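PDB 2D69: ribulose bisphosphate carboxylase, which catalyses the addition of carbon dioxide and water to ribulose 1,5-bisphosphate, giving two molecules of 3-phosphoglycerate, probably within an archaeal AMP degradation pathway. Local coordinates for residues E128-F133 against A302-V307; G135-V140 against Y263-T268. One frame throughout, in Å; residues are numbered along the deposited sequence.

From the N terminus the chain first builds the N-terminal domain, whose last strand in chain order is 115-124, and then passes through short helix 127-130 into the linking segment toward the alpha/beta barrel. Contact 1 closes a long loop by setting 128-133 against the end of helix 295-305. Two residues further on, 135-140 meets helix 258-271 in contact 2, a shorter loop that lies wholly within the first. The entry into the barrel is thereby held against barrel helices 258-271 and 295-305, one on each side of strand 274-278 in the sequence. The contacts lie about 10 Å apart between centres and touch: Pro136 packs on Arg303 and Val307, and Arg265 on Ile305 and Gly306.

Contact 1: E128-F133 against A302-V307; sequences EYLRHF and ARMIGV
Phe133 and Ile305 bring the two backbones nearest, their CA atoms 5.9 Å apart, where a type I beta turn from Leu130 to Phe133 meets the last turn of helix 295-305. Met304 carries most of the contact. Its CG lies anti to the backbone N (chi1 180°) and the chain stays extended to SD, which carries the thioether across one face of the Phe133 ring. CG of Met304 makes a CH-pi contact over that face, 3.9 Å from the centroid of the Phe133 ring, while SD of Met304 stands 4.1 Å from the same centroid and 16° off the ring normal, a Met-aromatic contact. Roughly at right angles to the Phe133 approach, CD1 of Leu130 reaches CG of Met304 at 3.7 Å. The Tyr129 ring presents its edge to the same sulfur, more loosely, with CE2 of Tyr129 4.4 Å from SD of Met304. Ile305 adds a marginal touch to the Phe133 ring and turns mainly to helix 258-271. Just beyond, Gly306 takes positive phi as the C-prime residue of a Schellman motif, and Val307 N bonds to Ala302 O at 2.9 Å, ending the helix. On the far side of 128-133, Arg131 NH1 forms a salt bridge with Glu128 OE1 (2.9 Å) and also bonds Leu90 O of a second subunit. Glu128 and Arg131 thus turn to that subunit, and no hydrogen bond crosses between the segments: the join depends on shape fit and dispersion around the buried, polarisable Met304 thioether and is only weakly directional.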
ATOM      1  N   GLU A 128      35.742  12.507   6.785  1.00 13.11           N
ATOM      2  CA  GLU A 128      35.065  11.250   6.659  1.00 14.59           C
ATOM      3  C   GLU A 128      33.900  11.149   7.638  1.00 14.51           C
ATOM      4  O   GLU A 128      33.055  10.295   7.452  1.00 13.83           O
ATOM      5  CB  GLU A 128      36.026  10.043   6.804  1.00 14.76           C
ATOM      6  CG  GLU A 128      36.916   9.788   5.574  1.00 16.55           C
ATOM      7  CD  GLU A 128      36.139   9.472   4.289  1.00 16.92           C
ATOM      8  OE1 GLU A 128      36.430  10.152   3.268  1.00 14.77           O
ATOM      9  OE2 GLU A 128      35.286   8.541   4.285  1.00 15.05           O
ATOM     10  N   TYR A 129      33.871  12.006   8.665  1.00 14.77           N
ATOM     11  CA  TYR A 129      32.656  12.179   9.489  1.00 14.61           C
ATOM     12  C   TYR A 129      31.648  13.121   8.792  1.00 14.06           C
ATOM     13  O   TYR A 129      30.455  12.825   8.649  1.00 13.42           O
ATOM     14  CB  TYR A 129      33.025  12.713  10.891  1.00 14.78           C
ATOM     15  CG  TYR A 129      31.889  12.527  11.850  1.00 16.15           C
ATOM     16  CD1 TYR A 129      31.728  11.346  12.556  1.00 15.17           C
ATOM     17  CD2 TYR A 129      30.917  13.504  11.978  1.00 17.53           C
ATOM     18  CE1 TYR A 129      30.619  11.164  13.366  1.00 19.44           C
ATOM     19  CE2 TYR A 129      29.821  13.347  12.805  1.00 17.71           C
ATOM     20  CZ  TYR A 129      29.655  12.201  13.488  1.00 17.28           C
ATOM     21  OH  TYR A 129      28.508  12.091  14.250  1.00 17.39           O
ATOM     22  N   LEU A 130      32.160  14.243   8.344  1.00 12.67           N
ATOM     23  CA  LEU A 130      31.347  15.358   7.881  1.00 12.85           C
ATOM     24  C   LEU A 130      30.659  15.008   6.582  1.00 12.13           C
ATOM     25  O   LEU A 130      29.546  15.515   6.292  1.00 11.99           O
ATOM     26  CB  LEU A 130      32.267  16.576   7.657  1.00 13.17           C
ATOM     27  CG  LEU A 130      31.585  17.905   7.303  1.00 14.60           C
ATOM     28  CD1 LEU A 130      30.561  18.245   8.325  1.00 13.39           C
ATOM     29  CD2 LEU A 130      32.622  19.057   7.187  1.00 19.95           C
ATOM     30  N   ARG A 131      31.287  14.139   5.792  1.00 10.93           N
ATOM     31  CA  ARG A 131      30.750  13.819   4.461  1.00 12.62           C
ATOM     32  C   ARG A 131      29.400  13.054   4.541  1.00 13.52           C
ATOM     33  O   ARG A 131      28.667  12.976   3.566  1.00 12.46           O
ATOM     34  CB  ARG A 131      31.768  13.038   3.621  1.00 12.52           C
ATOM     35  CG  ARG A 131      31.990  11.566   4.093  1.00 12.72           C
ATOM     36  CD  ARG A 131      33.025  10.807   3.288  1.00 12.20           C
ATOM     37  NE  ARG A 131      32.529  10.556   1.954  1.00 12.93           N
ATOM     38  CZ  ARG A 131      33.286  10.341   0.881  1.00 15.08           C
ATOM     39  NH1 ARG A 131      34.607  10.326   0.983  1.00 17.01           N
ATOM     40  NH2 ARG A 131      32.708  10.116  -0.297  1.00 10.63           N
ATOM     41  N   HIS A 132      29.072  12.505   5.713  1.00 14.03           N
ATOM     42  CA  HIS A 132      27.783  11.845   5.925  1.00 15.12           C
ATOM     43  C   HIS A 132      26.696  12.789   6.466  1.00 15.30           C
ATOM     44  O   HIS A 132      25.681  12.312   7.000  1.00 15.84           O
ATOM     45  CB  HIS A 132      27.991  10.635   6.844  1.00 14.89           C
ATOM     46  CG  HIS A 132      29.079   9.736   6.345  1.00 14.33           C
ATOM     47  ND1 HIS A 132      29.081   9.215   5.063  1.00 15.43           N
ATOM     48  CD2 HIS A 132      30.214   9.300   6.932  1.00 14.66           C
ATOM     49  CE1 HIS A 132      30.165   8.481   4.898  1.00 14.48           C
ATOM     50  NE2 HIS A 132      30.873   8.518   6.011  1.00 11.18           N
ATOM     51  N   PHE A 133      26.948  14.105   6.354  1.00 13.84           N
ATOM     52  CA  PHE A 133      25.970  15.144   6.597  1.00 12.72           C
ATOM     53  C   PHE A 133      25.825  15.980   5.315  1.00 12.90           C
ATOM     54  O   PHE A 133      26.795  16.241   4.614  1.00 12.46           O
ATOM     55  CB  PHE A 133      26.349  15.994   7.746  1.00 12.29           C
ATOM     56  CG  PHE A 133      26.335  15.230   9.067  1.00 11.64           C
ATOM     57  CD1 PHE A 133      27.386  14.468   9.420  1.00 10.80           C
ATOM     58  CD2 PHE A 133      25.198  15.175   9.824  1.00 13.36           C
ATOM     59  CE1 PHE A 133      27.348  13.713  10.587  1.00 10.64           C
ATOM     60  CE2 PHE A 133      25.156  14.434  11.004  1.00 12.59           C
ATOM     61  CZ  PHE A 133      26.230  13.715  11.364  1.00 13.53           C
ATOM     62  N   ALA A 302      23.815  22.149  14.246  1.00 14.47           N
ATOM     63  CA  ALA A 302      22.590  22.443  13.550  1.00 13.26           C
ATOM     64  C   ALA A 302      22.897  22.715  12.065  1.00 14.20           C
ATOM     65  O   ALA A 302      22.076  22.364  11.196  1.00 13.33           O
ATOM     66  CB  ALA A 302      21.861  23.659  14.211  1.00 13.16           C
ATOM     67  N   ARG A 303      24.037  23.371  11.777  1.00 12.51           N
ATOM     68  CA  ARG A 303      24.446  23.620  10.390  1.00 12.31           C
ATOM     69  C   ARG A 303      24.780  22.305   9.655  1.00 12.90           C
ATOM     70  O   ARG A 303      24.459  22.127   8.479  1.00 13.27           O
ATOM     71  CB  ARG A 303      25.642  24.563  10.369  1.00 12.89           C
ATOM     72  CG  ARG A 303      26.163  24.829   8.972  1.00 10.31           C
ATOM     73  CD  ARG A 303      27.130  25.977   8.851  1.00 12.85           C
ATOM     74  NE  ARG A 303      27.548  26.091   7.473  1.00 10.30           N
ATOM     75  CZ  ARG A 303      28.687  26.617   7.046  1.00 13.18           C
ATOM     76  NH1 ARG A 303      29.566  27.123   7.917  1.00 11.76           N
ATOM     77  NH2 ARG A 303      28.949  26.660   5.737  1.00 13.87           N
ATOM     78  N   MET A 304      25.424  21.374  10.365  1.00 12.91           N
ATOM     79  CA  MET A 304      25.888  20.151   9.759  1.00 14.33           C
ATOM     80  C   MET A 304      24.689  19.286   9.351  1.00 14.43           C
ATOM     81  O   MET A 304      24.593  18.865   8.169  1.00 13.69           O
ATOM     82  CB  MET A 304      26.853  19.461  10.763  1.00 14.69           C
ATOM     83  CG  MET A 304      27.480  18.130  10.360  1.00 19.56           C
ATOM     84  SD  MET A 304      28.646  17.409  11.692  1.00 24.29           S
ATOM     85  CE  MET A 304      28.760  18.710  12.592  1.00  9.92           C
ATOM     86  N   ILE A 305      23.745  19.104  10.274  1.00 14.43           N
ATOM     87  CA  ILE A 305      22.489  18.468   9.945  1.00 14.62           C
ATOM     88  C   ILE A 305      21.846  19.250   8.825  1.00 14.40           C
ATOM     89  O   ILE A 305      21.501  18.726   7.752  1.00 14.63           O
ATOM     90  CB  ILE A 305      21.554  18.372  11.195  1.00 15.16           C
ATOM     91  CG1 ILE A 305      22.155  17.403  12.195  1.00 14.36           C
ATOM     92  CG2 ILE A 305      20.186  17.836  10.757  1.00 17.06           C
ATOM     93  CD1 ILE A 305      21.631  17.551  13.606  1.00 16.56           C
ATOM     94  N   GLY A 306      21.712  20.551   9.042  1.00 13.46           N
ATOM     95  CA  GLY A 306      21.240  21.393   7.970  1.00 13.25           C
ATOM     96  C   GLY A 306      20.082  22.318   8.202  1.00 13.02           C
ATOM     97  O   GLY A 306      19.167  22.322   7.392  1.00 14.87           O
ATOM     98  N   VAL A 307      20.124  23.145   9.252  1.00 13.60           N
ATOM     99  CA  VAL A 307      19.167  24.259   9.376  1.00 12.50           C
ATOM    100  C   VAL A 307      19.621  25.306   8.413  1.00 12.03           C
ATOM    101  O   VAL A 307      20.807  25.396   8.147  1.00 11.95           O
ATOM    102  CB  VAL A 307      19.066  24.805  10.858  1.00 12.95           C
ATOM    103  CG1 VAL A 307      18.698  23.698  11.794  1.00 13.78           C
ATOM    104  CG2 VAL A 307      20.276  25.520  11.247  1.00 14.97           C
TER

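Contact 2: G135-V140 against Y263-T268; sequences GPQFGV and YMREVT
Gly135 O is gripped by two nitrogens of Arg265, NH2 at 2.8 Å and NE at 3.0 Å from that oxygen. The approach is side-on, and the oxygen lies close to the guanidinium plane, so both N-H groups converge on one acceptor and fix the rotation of the group. A bend at chi2 (68°) turns the Arg265 chain out from its helix toward the carbonyl. The backbone N of Gln137 lies over one guanidinium face, and CB of Gln137 packs 3.7 Å from NH2 of Arg265. Arg265 has further partners: NH1 forms a salt bridge with Glu269, and the one N-H of NE, besides Gly135 O, also has a weak bond to Ile305 O. Gln137 reaches the same helix one turn later. With CG anti to the backbone N (chi1 168°) and the chain extended beyond it, NE2 of Gln137 donates to Thr268 O at 3.0 Å. The donor stands 52° out of the Thr268 carbonyl plane, away from a lone pair. A water accepts from NE2 of Gln137 at 2.8 Å and also bonds OG1 of Thr268, giving a second link beside the direct one. The linking segment, which runs into helix 139-147, thus lies against helix 258-271, with Thr268 touching strands 248-252 and 274-278 of the parallel barrel and Pro136 packed on Asp308 ahead of strand 309-311.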
ATOM      1  N   GLY A 135      24.267  19.069   5.317  1.00 13.80           N
ATOM      2  CA  GLY A 135      24.202  20.479   5.620  1.00 13.83           C
ATOM      3  C   GLY A 135      22.882  21.050   5.082  1.00 13.99           C
ATOM      4  O   GLY A 135      21.993  20.306   4.777  1.00 13.50           O
ATOM      5  N   PRO A 136      22.748  22.354   5.039  1.00 14.34           N
ATOM      6  CA  PRO A 136      21.512  23.010   4.606  1.00 14.54           C
ATOM      7  C   PRO A 136      21.145  22.748   3.163  1.00 14.63           C
ATOM      8  O   PRO A 136      22.034  22.725   2.331  1.00 15.79           O
ATOM      9  CB  PRO A 136      21.839  24.483   4.743  1.00 15.54           C
ATOM     10  CG  PRO A 136      22.955  24.532   5.697  1.00 14.06           C
ATOM     11  CD  PRO A 136      23.786  23.312   5.416  1.00 14.33           C
ATOM     12  N   GLN A 137      19.847  22.620   2.881  1.00 14.16           N
ATOM     13  CA  GLN A 137      19.403  22.302   1.576  1.00 13.91           C
ATOM     14  C   GLN A 137      19.502  23.602   0.769  1.00 14.85           C
ATOM     15  O   GLN A 137      19.895  23.597  -0.393  1.00 15.19           O
ATOM     16  CB  GLN A 137      17.961  21.757   1.576  1.00 13.26           C
ATOM     17  CG  GLN A 137      17.370  21.678   0.175  1.00 13.56           C
ATOM     18  CD  GLN A 137      15.939  21.137   0.091  1.00 16.80           C
ATOM     19  OE1 GLN A 137      15.387  21.063  -1.014  1.00 11.91           O
ATOM     20  NE2 GLN A 137      15.342  20.758   1.227  1.00 11.25           N
ATOM     21  N   PHE A 138      19.178  24.705   1.412  1.00 14.22           N
ATOM     22  CA  PHE A 138      19.166  25.999   0.704  1.00 13.91           C
ATOM     23  C   PHE A 138      20.349  26.892   1.102  1.00 13.62           C
ATOM     24  O   PHE A 138      21.111  27.359   0.266  1.00 13.02           O
ATOM     25  CB  PHE A 138      17.820  26.691   0.900  1.00 11.58           C
ATOM     26  CG  PHE A 138      16.677  25.947   0.314  1.00 11.67           C
ATOM     27  CD1 PHE A 138      16.337  26.103  -1.046  1.00 13.01           C
ATOM     28  CD2 PHE A 138      15.930  25.047   1.095  1.00 12.16           C
ATOM     29  CE1 PHE A 138      15.281  25.409  -1.611  1.00 14.21           C
ATOM     30  CE2 PHE A 138      14.842  24.340   0.541  1.00 13.32           C
ATOM     31  CZ  PHE A 138      14.533  24.509  -0.840  1.00 14.30           C
ATOM     32  N   GLY A 139      20.526  27.072   2.387  1.00 14.74           N
ATOM     33  CA  GLY A 139      21.439  28.064   2.912  1.00 14.71           C
ATOM     34  C   GLY A 139      21.131  29.468   2.464  1.00 14.67           C
ATOM     35  O   GLY A 139      20.056  29.763   1.930  1.00 13.92           O
ATOM     36  N   VAL A 140      22.141  30.311   2.581  1.00 15.11           N
ATOM     37  CA  VAL A 140      22.033  31.712   2.219  1.00 15.42           C
ATOM     38  C   VAL A 140      21.635  31.888   0.758  1.00 16.52           C
ATOM     39  O   VAL A 140      20.677  32.619   0.463  1.00 15.20           O
ATOM     40  CB  VAL A 140      23.381  32.445   2.538  1.00 15.90           C
ATOM     41  CG1 VAL A 140      23.362  33.918   2.026  1.00 16.75           C
ATOM     42  CG2 VAL A 140      23.633  32.436   4.056  1.00 16.01           C
ATOM     43  N   TYR A 263      15.744  13.612  11.565  1.00 14.15           N
ATOM     44  CA  TYR A 263      14.729  13.042  10.687  1.00 14.15           C
ATOM     45  C   TYR A 263      13.998  14.106   9.888  1.00 15.17           C
ATOM     46  O   TYR A 263      13.702  13.924   8.664  1.00 14.99           O
ATOM     47  CB  TYR A 263      13.773  12.166  11.502  1.00 14.72           C
ATOM     48  CG  TYR A 263      12.609  11.685  10.671  1.00 15.41           C
ATOM     49  CD1 TYR A 263      12.817  10.777   9.620  1.00 19.39           C
ATOM     50  CD2 TYR A 263      11.341  12.167  10.869  1.00 15.62           C
ATOM     51  CE1 TYR A 263      11.778  10.329   8.825  1.00 20.64           C
ATOM     52  CE2 TYR A 263      10.288  11.722  10.069  1.00 20.18           C
ATOM     53  CZ  TYR A 263      10.522  10.802   9.048  1.00 19.36           C
ATOM     54  OH  TYR A 263       9.498  10.356   8.272  1.00 16.24           O
ATOM     55  N   MET A 264      13.694  15.238  10.538  1.00 14.93           N
ATOM     56  CA  MET A 264      12.990  16.326   9.834  1.00 14.89           C
ATOM     57  C   MET A 264      13.788  16.869   8.691  1.00 13.92           C
ATOM     58  O   MET A 264      13.224  17.253   7.700  1.00 14.58           O
ATOM     59  CB  MET A 264      12.545  17.460  10.822  1.00 14.46           C
ATOM     60  CG  MET A 264      11.359  17.057  11.720  1.00 16.75           C
ATOM     61  SD  MET A 264       9.913  16.576  10.736  1.00 15.06           S
ATOM     62  CE  MET A 264       9.614  17.958   9.649  1.00 17.41           C
ATOM     63  N   ARG A 265      15.107  16.799   8.786  1.00 14.00           N
ATOM     64  CA  ARG A 265      15.955  17.188   7.689  1.00 13.27           C
ATOM     65  C   ARG A 265      15.749  16.280   6.460  1.00 13.82           C
ATOM     66  O   ARG A 265      15.824  16.766   5.350  1.00 13.48           O
ATOM     67  CB  ARG A 265      17.438  17.176   8.125  1.00 13.66           C
ATOM     68  CG  ARG A 265      18.455  17.476   6.994  1.00 12.43           C
ATOM     69  CD  ARG A 265      18.394  18.907   6.484  1.00 16.64           C
ATOM     70  NE  ARG A 265      19.332  19.137   5.371  1.00 15.54           N
ATOM     71  CZ  ARG A 265      19.071  18.881   4.091  1.00 15.64           C
ATOM     72  NH1 ARG A 265      17.876  18.416   3.688  1.00 18.85           N
ATOM     73  NH2 ARG A 265      19.996  19.114   3.164  1.00 15.09           N
ATOM     74  N   GLU A 266      15.475  14.981   6.658  1.00 14.08           N
ATOM     75  CA  GLU A 266      15.100  14.086   5.542  1.00 14.50           C
ATOM     76  C   GLU A 266      13.750  14.409   5.017  1.00 14.11           C
ATOM     77  O   GLU A 266      13.533  14.447   3.794  1.00 13.67           O
ATOM     78  CB  GLU A 266      15.161  12.580   5.919  1.00 14.74           C
ATOM     79  CG  GLU A 266      16.497  12.147   6.453  1.00 18.06           C
ATOM     80  CD  GLU A 266      17.585  12.515   5.469  1.00 24.90           C
ATOM     81  OE1 GLU A 266      18.558  13.160   5.893  1.00 28.38           O
ATOM     82  OE2 GLU A 266      17.432  12.229   4.248  1.00 32.95           O
ATOM     83  N   VAL A 267      12.817  14.681   5.911  1.00 13.81           N
ATOM     84  CA  VAL A 267      11.470  15.141   5.461  1.00 14.52           C
ATOM     85  C   VAL A 267      11.512  16.378   4.575  1.00 14.24           C
ATOM     86  O   VAL A 267      10.902  16.412   3.494  1.00 15.67           O
ATOM     87  CB  VAL A 267      10.558  15.404   6.667  1.00 13.83           C
ATOM     88  CG1 VAL A 267       9.228  15.934   6.217  1.00 13.88           C
ATOM     89  CG2 VAL A 267      10.312  14.099   7.427  1.00 15.41           C
ATOM     90  N   THR A 268      12.216  17.400   5.041  1.00 13.89           N
ATOM     91  CA  THR A 268      12.322  18.641   4.298  1.00 13.29           C
ATOM     92  C   THR A 268      13.089  18.536   2.995  1.00 13.34           C
ATOM     93  O   THR A 268      12.814  19.302   2.045  1.00 13.54           O
ATOM     94  CB  THR A 268      12.865  19.827   5.172  1.00 11.86           C
ATOM     95  OG1 THR A 268      14.192  19.574   5.700  1.00 12.46           O
ATOM     96  CG2 THR A 268      11.961  20.099   6.373  1.00 14.50           C
TER
HETATM   97  O   HOH W   1      15.546  21.149   3.978  1.00 22.59           O